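Local atomic coordinates of lipolytic enzyme, g-d-s-l (Clostridium thermocellum, PDB entry 2W47), a protein that is the family 6 carbohydrate-binding module of a GDSL lipolytic enzyme, a beta-sandwich domain that binds a glycan together with calcium. Residues 27-41 with 111-125. Numbering follows the deposited sequence.
Sequences TGSCYVNYHNEVGGY and RATAIASDGGPNVDY. With CA (calcium ion), chain C; AQA (4-deoxy-beta-L-threo-hex-4-enopyranuronic acid), chain B.
Tyr41 carries the guanidinium of Arg111 flat on one ring face, the planes 5° apart and Arg111 CZ 3.7 Å from the centroid of the Tyr41 ring, a cation-pi stack in which Arg111 CD adds a CH-pi contact. The arginine reaches it by bending at chi3 (-66°), and a salt bridge from NE to Glu43 holds the group from its rim. Tyr34 receives Gly120 CA over one face, 3.8 Å from its centroid, while Val123 CG2 and Ala112 O lie at its edge. Tyr34 OH donates to Ala112 O (2.9 Å) from above the carbonyl plane, tying the buried Tyr34 to strand 111-114. Tyr31 CE1 comes 3.5 Å from Asn122 ND2, ring and amide planes 39° apart, with O3 of the unsaturated uronate (AQA) at the ring edge. Backbone bonds join Val32 with Val123 in both directions, and Gly39 N and Gly40 O pair with Ala114. The Asp124 carboxylate grips Thr27 N and OG1 on its syn sides, both tilted out of plane.

Asn33 OD1, Tyr34 O and Asn36 OD1 bind calcium together with AQA O6B and three waters. Asn36 ND2 makes a bent bond to Asp118 OD1 (2.8 Å), met from above the carboxylate plane, and a straight one to AQA O6A; Asn122 ND2 donates to AQA O3 (2.9 Å). Strands 31-34 and 122-125, with adjoining loops, make part of the glycan pocket at the end of this beta-sandwich; Glu20, Asn23, Arg68 and Trp91 complete it.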
ATOM      1  N   THR A  27      -6.736  10.942  -4.154  1.00  9.55           N
ATOM      2  CA  THR A  27      -6.946  11.934  -3.101  1.00  9.88           C
ATOM      3  C   THR A  27      -5.613  12.591  -2.764  1.00  9.95           C
ATOM      4  O   THR A  27      -4.543  12.072  -3.092  1.00  9.98           O
ATOM      5  CB  THR A  27      -7.562  11.313  -1.826  1.00 10.22           C
ATOM      6  OG1 THR A  27      -6.690  10.306  -1.302  1.00 10.39           O
ATOM      7  CG2 THR A  27      -8.938  10.713  -2.119  1.00 11.90           C
ATOM      8  N   GLY A  28      -5.672  13.735  -2.096  1.00 10.00           N
ATOM      9  CA  GLY A  28      -4.464  14.504  -1.837  1.00 10.24           C
ATOM     10  C   GLY A  28      -3.820  14.962  -3.133  1.00  9.86           C
ATOM     11  O   GLY A  28      -4.491  15.164  -4.144  1.00 10.38           O
ATOM     12  N   SER A  29      -2.498  15.083  -3.107  1.00  9.88           N
ATOM     13  CA  SER A  29      -1.785  15.735  -4.195  1.00  9.46           C
ATOM     14  C   SER A  29      -1.494  14.845  -5.401  1.00  9.09           C
ATOM     15  O   SER A  29      -1.293  15.353  -6.506  1.00  9.60           O
ATOM     16  CB  SER A  29      -0.481  16.322  -3.665  1.00 10.15           C
ATOM     17  OG  SER A  29       0.345  15.305  -3.129  1.00 11.42           O
ATOM     18  N   CYS A  30      -1.451  13.529  -5.191  1.00  8.52           N
ATOM     19  CA  CYS A  30      -0.992  12.618  -6.231  1.00  8.16           C
ATOM     20  C   CYS A  30      -1.149  11.181  -5.762  1.00  7.68           C
ATOM     21  O   CYS A  30      -1.647  10.919  -4.671  1.00  7.74           O
ATOM     22  CB  CYS A  30       0.487  12.902  -6.559  1.00  8.66           C
ATOM     23  SG  CYS A  30       1.618  12.713  -5.146  1.00  9.77           S
ATOM     24  N   TYR A  31      -0.701  10.254  -6.601  1.00  7.40           N
ATOM     25  CA  TYR A  31      -0.652   8.839  -6.256  1.00  7.17           C
ATOM     26  C   TYR A  31       0.633   8.251  -6.833  1.00  7.18           C
ATOM     27  O   TYR A  31       1.321   8.902  -7.632  1.00  7.86           O
ATOM     28  CB  TYR A  31      -1.894   8.111  -6.787  1.00  7.51           C
ATOM     29  CG  TYR A  31      -2.028   8.150  -8.295  1.00  7.36           C
ATOM     30  CD1 TYR A  31      -1.406   7.187  -9.098  1.00  8.16           C
ATOM     31  CD2 TYR A  31      -2.780   9.143  -8.922  1.00  6.80           C
ATOM     32  CE1 TYR A  31      -1.519   7.216 -10.485  1.00  7.62           C
ATOM     33  CE2 TYR A  31      -2.913   9.178 -10.311  1.00  8.37           C
ATOM     34  CZ  TYR A  31      -2.290   8.208 -11.084  1.00  7.46           C
ATOM     35  OH  TYR A  31      -2.414   8.250 -12.451  1.00  8.52           O
ATOM     36  N   VAL A  32       0.957   7.030  -6.416  1.00  7.50           N
ATOM     37  CA  VAL A  32       2.142   6.338  -6.918  1.00  7.28           C
ATOM     38  C   VAL A  32       1.806   5.472  -8.122  1.00  7.50           C
ATOM     39  O   VAL A  32       0.856   4.702  -8.096  1.00  7.72           O
ATOM     40  CB  VAL A  32       2.776   5.432  -5.846  1.00  7.47           C
ATOM     41  CG1 VAL A  32       4.063   4.817  -6.376  1.00  8.21           C
ATOM     42  CG2 VAL A  32       3.067   6.216  -4.580  1.00  8.06           C
ATOM     43  N   ASN A  33       2.611   5.605  -9.170  1.00  7.31           N
ATOM     44  CA  ASN A  33       2.569   4.717 -10.321  1.00  7.44           C
ATOM     45  C   ASN A  33       3.901   3.988 -10.392  1.00  7.63           C
ATOM     46  O   ASN A  33       4.940   4.609 -10.612  1.00  7.56           O
ATOM     47  CB  ASN A  33       2.290   5.537 -11.585  1.00  7.94           C
ATOM     48  CG  ASN A  33       2.468   4.751 -12.872  1.00 10.18           C
ATOM     49  OD1 ASN A  33       2.611   3.527 -12.872  1.00  9.91           O
ATOM     50  ND2 ASN A  33       2.490   5.474 -13.986  1.00 13.67           N
ATOM     51  N   TYR A  34       3.866   2.675 -10.157  1.00  7.46           N
ATOM     52  CA  TYR A  34       5.058   1.838 -10.197  1.00  7.61           C
ATOM     53  C   TYR A  34       5.605   1.765 -11.614  1.00  8.10           C
ATOM     54  O   TYR A  34       4.838   1.745 -12.572  1.00  8.00           O
ATOM     55  CB  TYR A  34       4.695   0.414  -9.773  1.00  7.23           C
ATOM     56  CG  TYR A  34       4.519   0.177  -8.286  1.00  6.25           C
ATOM     57  CD1 TYR A  34       3.390   0.627  -7.609  1.00  6.74           C
ATOM     58  CD2 TYR A  34       5.454  -0.567  -7.573  1.00  6.22           C
ATOM     59  CE1 TYR A  34       3.209   0.377  -6.256  1.00  6.64           C
ATOM     60  CE2 TYR A  34       5.286  -0.830  -6.214  1.00  6.81           C
ATOM     61  CZ  TYR A  34       4.164  -0.344  -5.563  1.00  6.19           C
ATOM     62  OH  TYR A  34       3.963  -0.578  -4.220  1.00  6.55           O
ATOM     63  N   HIS A  35       6.926   1.691 -11.767  1.00  8.85           N
ATOM     64  CA  HIS A  35       7.484   1.276 -13.055  1.00  9.21           C
ATOM     65  C   HIS A  35       6.915  -0.091 -13.405  1.00  9.62           C
ATOM     66  O   HIS A  35       6.685  -0.922 -12.518  1.00  9.71           O
ATOM     67  CB  HIS A  35       9.004   1.154 -12.983  1.00  9.79           C
ATOM     68  CG  HIS A  35       9.731   2.459 -12.902  1.00 10.45           C
ATOM     69  ND1 HIS A  35       9.092   3.678 -12.811  1.00 12.19           N
ATOM     70  CD2 HIS A  35      11.058   2.727 -12.871  1.00 11.56           C
ATOM     71  CE1 HIS A  35       9.995   4.642 -12.747  1.00 12.56           C
ATOM     72  NE2 HIS A  35      11.196   4.088 -12.771  1.00 12.84           N
ATOM     73  N   ASN A  36       6.694  -0.327 -14.693  1.00  9.44           N
ATOM     74  CA  ASN A  36       6.184  -1.619 -15.117  1.00 10.78           C
ATOM     75  C   ASN A  36       7.308  -2.636 -15.238  1.00 10.61           C
ATOM     76  O   ASN A  36       7.807  -2.965 -16.325  1.00 11.12           O
ATOM     77  CB  ASN A  36       5.299  -1.471 -16.357  1.00 11.27           C
ATOM     78  CG  ASN A  36       3.979  -0.761 -16.035  1.00 14.66           C
ATOM     79  OD1 ASN A  36       3.936   0.164 -15.212  1.00 17.98           O
ATOM     80  ND2 ASN A  36       2.904  -1.202 -16.658  1.00 18.07           N
ATOM     81  N   GLU A  37       7.736  -3.086 -14.066  1.00 10.11           N
ATOM     82  CA  GLU A  37       8.838  -4.024 -13.913  1.00 11.01           C
ATOM     83  C   GLU A  37       8.774  -4.670 -12.537  1.00 10.12           C
ATOM     84  O   GLU A  37       8.076  -4.185 -11.638  1.00 10.08           O
ATOM     85  CB  GLU A  37      10.183  -3.314 -14.116  1.00 11.29           C
ATOM     86  CG  GLU A  37      10.524  -2.279 -13.045  1.00 13.40           C
ATOM     87  CD  GLU A  37      11.796  -1.514 -13.346  1.00 14.15           C
ATOM     88  OE1 GLU A  37      11.856  -0.830 -14.389  1.00 19.18           O
ATOM     89  OE2 GLU A  37      12.732  -1.593 -12.528  1.00 20.90           O
ATOM     90  N   VAL A  38       9.498  -5.773 -12.369  1.00  9.51           N
ATOM     91  CA  VAL A  38       9.616  -6.414 -11.069  1.00  9.49           C
ATOM     92  C   VAL A  38      10.365  -5.497 -10.100  1.00  9.06           C
ATOM     93  O   VAL A  38      11.343  -4.842 -10.480  1.00  9.62           O
ATOM     94  CB  VAL A  38      10.373  -7.774 -11.178  1.00  9.33           C
ATOM     95  CG1 VAL A  38      10.664  -8.379  -9.802  1.00  9.66           C
ATOM     96  CG2 VAL A  38       9.589  -8.759 -12.027  1.00 11.63           C
ATOM     97  N   GLY A  39       9.898  -5.427  -8.854  1.00  8.81           N
ATOM     98  CA  GLY A  39      10.746  -4.915  -7.780  1.00  8.76           C
ATOM     99  C   GLY A  39      10.611  -3.470  -7.356  1.00  8.66           C
ATOM    100  O   GLY A  39      11.258  -3.064  -6.395  1.00  8.94           O
ATOM    101  N   GLY A  40       9.791  -2.680  -8.046  1.00  7.98           N
ATOM    102  CA  GLY A  40       9.501  -1.341  -7.543  1.00  7.62           C
ATOM    103  C   GLY A  40       8.849  -1.438  -6.182  1.00  7.08           C
ATOM    104  O   GLY A  40       8.231  -2.459  -5.840  1.00  7.22           O
ATOM    105  N   TYR A  41       8.977  -0.390  -5.375  1.00  7.15           N
ATOM    106  CA  TYR A  41       8.315  -0.415  -4.084  1.00  7.47           C
ATOM    107  C   TYR A  41       7.915   0.937  -3.566  1.00  7.30           C
ATOM    108  O   TYR A  41       8.428   1.963  -4.007  1.00  7.22           O
ATOM    109  CB  TYR A  41       9.147  -1.151  -3.016  1.00  8.21           C
ATOM    110  CG  TYR A  41      10.470  -0.521  -2.600  1.00  9.13           C
ATOM    111  CD1 TYR A  41      10.514   0.575  -1.728  1.00  9.11           C
ATOM    112  CD2 TYR A  41      11.675  -1.074  -3.023  1.00 10.75           C
ATOM    113  CE1 TYR A  41      11.748   1.134  -1.330  1.00 10.23           C
ATOM    114  CE2 TYR A  41      12.897  -0.538  -2.623  1.00 11.55           C
ATOM    115  CZ  TYR A  41      12.925   0.559  -1.783  1.00 10.65           C
ATOM    116  OH  TYR A  41      14.155   1.081  -1.413  1.00 13.78           O
ATOM    117  N   ARG A 111       6.590  -1.714   3.719  1.00  7.49           N
ATOM    118  CA  ARG A 111       6.931  -1.695   2.302  1.00  7.24           C
ATOM    119  C   ARG A 111       6.052  -2.647   1.497  1.00  7.21           C
ATOM    120  O   ARG A 111       5.776  -3.778   1.923  1.00  7.37           O
ATOM    121  CB  ARG A 111       8.419  -2.034   2.089  1.00  7.45           C
ATOM    122  CG  ARG A 111       8.870  -1.941   0.626  1.00  6.90           C
ATOM    123  CD  ARG A 111      10.283  -2.437   0.438  1.00  7.67           C
ATOM    124  NE  ARG A 111      11.252  -1.586   1.116  1.00  8.16           N
ATOM    125  CZ  ARG A 111      12.564  -1.682   0.939  1.00  9.17           C
ATOM    126  NH1 ARG A 111      13.060  -2.586   0.096  1.00  9.65           N
ATOM    127  NH2 ARG A 111      13.373  -0.859   1.598  1.00 10.80           N
ATOM    128  N   ALA A 112       5.635  -2.173   0.325  1.00  6.83           N
ATOM    129  CA  ALA A 112       4.894  -2.979  -0.649  1.00  6.65           C
ATOM    130  C   ALA A 112       5.715  -3.048  -1.930  1.00  6.43           C
ATOM    131  O   ALA A 112       5.905  -2.033  -2.597  1.00  6.45           O
ATOM    132  CB  ALA A 112       3.529  -2.369  -0.906  1.00  7.22           C
ATOM    133  N   THR A 113       6.193  -4.250  -2.256  1.00  6.92           N
ATOM    134  CA  THR A 113       7.112  -4.462  -3.367  1.00  7.41           C
ATOM    135  C   THR A 113       6.421  -5.232  -4.483  1.00  7.39           C
ATOM    136  O   THR A 113       5.817  -6.282  -4.238  1.00  8.13           O
ATOM    137  CB  THR A 113       8.348  -5.250  -2.901  1.00  7.89           C
ATOM    138  OG1 THR A 113       8.998  -4.518  -1.859  1.00  7.54           O
ATOM    139  CG2 THR A 113       9.349  -5.453  -4.017  1.00  7.81           C
ATOM    140  N   ALA A 114       6.528  -4.723  -5.705  1.00  7.62           N
ATOM    141  CA  ALA A 114       5.914  -5.378  -6.863  1.00  7.37           C
ATOM    142  C   ALA A 114       6.611  -6.692  -7.176  1.00  7.68           C
ATOM    143  O   ALA A 114       7.842  -6.745  -7.269  1.00  7.96           O
ATOM    144  CB  ALA A 114       5.962  -4.462  -8.061  1.00  8.40           C
ATOM    145  N   ILE A 115       5.809  -7.749  -7.332  1.00  7.94           N
ATOM    146  CA  ILE A 115       6.323  -9.084  -7.615  1.00  8.65           C
ATOM    147  C   ILE A 115       6.466  -9.365  -9.113  1.00  8.28           C
ATOM    148  O   ILE A 115       7.473  -9.938  -9.541  1.00  9.13           O
ATOM    149  CB  ILE A 115       5.433 -10.163  -6.967  1.00  8.15           C
ATOM    150  CG1 ILE A 115       5.544 -10.100  -5.439  1.00  8.37           C
ATOM    151  CG2 ILE A 115       5.822 -11.555  -7.450  1.00 10.34           C
ATOM    152  CD1 ILE A 115       4.439 -10.828  -4.714  1.00  9.55           C
ATOM    153  N   ALA A 116       5.456  -8.992  -9.894  1.00  8.12           N
ATOM    154  CA  ALA A 116       5.392  -9.402 -11.298  1.00  8.10           C
ATOM    155  C   ALA A 116       5.837  -8.291 -12.238  1.00  8.30           C
ATOM    156  O   ALA A 116       6.030  -7.150 -11.815  1.00  8.20           O
ATOM    157  CB  ALA A 116       3.988  -9.925 -11.641  1.00  8.72           C
ATOM    158  N   SER A 117       5.982  -8.634 -13.513  1.00  7.95           N
ATOM    159  CA  SER A 117       6.693  -7.784 -14.464  1.00  8.03           C
ATOM    160  C   SER A 117       5.928  -6.556 -14.929  1.00  8.75           C
ATOM    161  O   SER A 117       6.515  -5.664 -15.543  1.00  9.69           O
ATOM    162  CB  SER A 117       7.147  -8.610 -15.674  1.00  8.07           C
ATOM    163  OG  SER A 117       7.977  -9.670 -15.248  1.00  8.12           O
ATOM    164  N   ASP A 118       4.629  -6.498 -14.652  1.00  8.75           N
ATOM    165  CA  ASP A 118       3.866  -5.296 -14.979  1.00  9.61           C
ATOM    166  C   ASP A 118       3.856  -4.314 -13.806  1.00  9.21           C
ATOM    167  O   ASP A 118       3.212  -3.272 -13.883  1.00 10.11           O
ATOM    168  CB  ASP A 118       2.435  -5.644 -15.404  1.00 10.15           C
ATOM    169  CG  ASP A 118       1.875  -4.689 -16.450  1.00 13.54           C
ATOM    170  OD1 ASP A 118       2.654  -3.969 -17.117  1.00 16.53           O
ATOM    171  OD2 ASP A 118       0.639  -4.674 -16.606  1.00 15.49           O
ATOM    172  N   GLY A 119       4.593  -4.632 -12.744  1.00  8.95           N
ATOM    173  CA  GLY A 119       4.712  -3.746 -11.583  1.00  8.80           C
ATOM    174  C   GLY A 119       3.537  -3.806 -10.631  1.00  8.98           C
ATOM    175  O   GLY A 119       2.719  -4.734 -10.682  1.00 10.12           O
ATOM    176  N   GLY A 120       3.468  -2.818  -9.741  1.00  7.93           N
ATOM    177  CA  GLY A 120       2.407  -2.766  -8.747  1.00  7.50           C
ATOM    178  C   GLY A 120       1.214  -1.982  -9.254  1.00  7.12           C
ATOM    179  O   GLY A 120       1.302  -1.325 -10.299  1.00  7.32           O
ATOM    180  N   PRO A 121       0.100  -2.021  -8.508  1.00  6.87           N
ATOM    181  CA  PRO A 121      -1.053  -1.197  -8.844  1.00  6.95           C
ATOM    182  C   PRO A 121      -0.696   0.270  -8.618  1.00  6.81           C
ATOM    183  O   PRO A 121       0.303   0.579  -7.954  1.00  7.27           O
ATOM    184  CB  PRO A 121      -2.095  -1.623  -7.805  1.00  7.28           C
ATOM    185  CG  PRO A 121      -1.282  -2.023  -6.618  1.00  7.47           C
ATOM    186  CD  PRO A 121      -0.104  -2.744  -7.237  1.00  7.41           C
ATOM    187  N   ASN A 122      -1.507   1.170  -9.154  1.00  6.54           N
ATOM    188  CA  ASN A 122      -1.398   2.570  -8.744  1.00  6.80           C
ATOM    189  C   ASN A 122      -1.919   2.689  -7.324  1.00  6.81           C
ATOM    190  O   ASN A 122      -2.957   2.107  -6.991  1.00  7.24           O
ATOM    191  CB  ASN A 122      -2.179   3.480  -9.676  1.00  6.76           C
ATOM    192  CG  ASN A 122      -1.523   3.632 -11.031  1.00  7.20           C
ATOM    193  OD1 ASN A 122      -0.362   3.271 -11.227  1.00  8.95           O
ATOM    194  ND2 ASN A 122      -2.273   4.184 -11.989  1.00  9.37           N
ATOM    195  N   VAL A 123      -1.197   3.413  -6.472  1.00  6.47           N
ATOM    196  CA  VAL A 123      -1.528   3.467  -5.039  1.00  7.02           C
ATOM    197  C   VAL A 123      -1.726   4.911  -4.579  1.00  6.83           C
ATOM    198  O   VAL A 123      -0.819   5.760  -4.693  1.00  6.99           O
ATOM    199  CB  VAL A 123      -0.461   2.768  -4.159  1.00  6.97           C
ATOM    200  CG1 VAL A 123      -0.816   2.903  -2.694  1.00  7.18           C
ATOM    201  CG2 VAL A 123      -0.341   1.279  -4.534  1.00  7.78           C
ATOM    202  N   ASP A 124      -2.923   5.183  -4.075  1.00  7.42           N
ATOM    203  CA  ASP A 124      -3.318   6.517  -3.651  1.00  7.50           C
ATOM    204  C   ASP A 124      -2.762   6.863  -2.269  1.00  7.89           C
ATOM    205  O   ASP A 124      -2.231   7.966  -2.053  1.00  7.43           O
ATOM    206  CB  ASP A 124      -4.851   6.573  -3.627  1.00  7.23           C
ATOM    207  CG  ASP A 124      -5.390   7.957  -3.375  1.00  9.28           C
ATOM    208  OD1 ASP A 124      -4.709   8.945  -3.711  1.00  8.22           O
ATOM    209  OD2 ASP A 124      -6.529   8.050  -2.867  1.00  9.69           O
ATOM    210  N   TYR A 125      -2.906   5.926  -1.339  1.00  8.27           N
ATOM    211  CA  TYR A 125      -2.466   6.095   0.042  1.00  8.36           C
ATOM    212  C   TYR A 125      -2.500   4.776   0.784  1.00  8.28           C
ATOM    213  O   TYR A 125      -3.037   3.779   0.280  1.00  8.22           O
ATOM    214  CB  TYR A 125      -3.323   7.134   0.785  1.00  9.30           C
ATOM    215  CG  TYR A 125      -4.807   6.844   0.923  1.00  9.65           C
ATOM    216  CD1 TYR A 125      -5.271   5.779   1.702  1.00  8.98           C
ATOM    217  CD2 TYR A 125      -5.745   7.690   0.348  1.00 10.25           C
ATOM    218  CE1 TYR A 125      -6.637   5.539   1.858  1.00  9.53           C
ATOM    219  CE2 TYR A 125      -7.106   7.465   0.505  1.00 10.56           C
ATOM    220  CZ  TYR A 125      -7.542   6.386   1.260  1.00 10.24           C
ATOM    221  OH  TYR A 125      -8.890   6.144   1.424  1.00 12.41           O
TER
HETATM  222 CA    CA C1137       2.652   1.337 -13.315  1.00 13.23          CA
HETATM  223  O6A AQA B   2       0.164   0.016 -16.435  1.00 15.19           O
HETATM  224  C6  AQA B   2       0.200   0.975 -15.614  1.00 16.56           C
HETATM  225  O6B AQA B   2       0.790   0.892 -14.506  1.00 16.51           O
HETATM  226  C5  AQA B   2      -0.417   2.115 -15.930  1.00 16.81           C
HETATM  227  O5  AQA B   2      -1.113   2.150 -17.210  1.00 18.59           O
HETATM  228  C4  AQA B   2      -0.419   3.172 -15.085  1.00 17.67           C
HETATM  229  C3  AQA B   2      -0.923   4.523 -15.553  1.00 18.65           C
HETATM  230  O3  AQA B   2      -1.351   5.338 -14.452  1.00 17.80           O
HETATM  231  C2  AQA B   2      -2.087   4.279 -16.505  1.00 19.05           C
HETATM  232  O2  AQA B   2      -2.603   5.512 -17.011  1.00 18.01           O
HETATM  233  C1  AQA B   2      -1.626   3.406 -17.668  1.00 19.93           C
HETATM  234  O   HOH W   1       1.499   1.318 -11.024  1.00  8.79           O
HETATM  235  O   HOH W   2       7.389  -4.950 -17.741  1.00 13.27           O
HETATM  236  O   HOH W   3       3.024  -0.835 -12.584  1.00  9.87           O
HETATM  237  O   HOH W   4       3.075   2.305 -15.426  1.00 21.64           O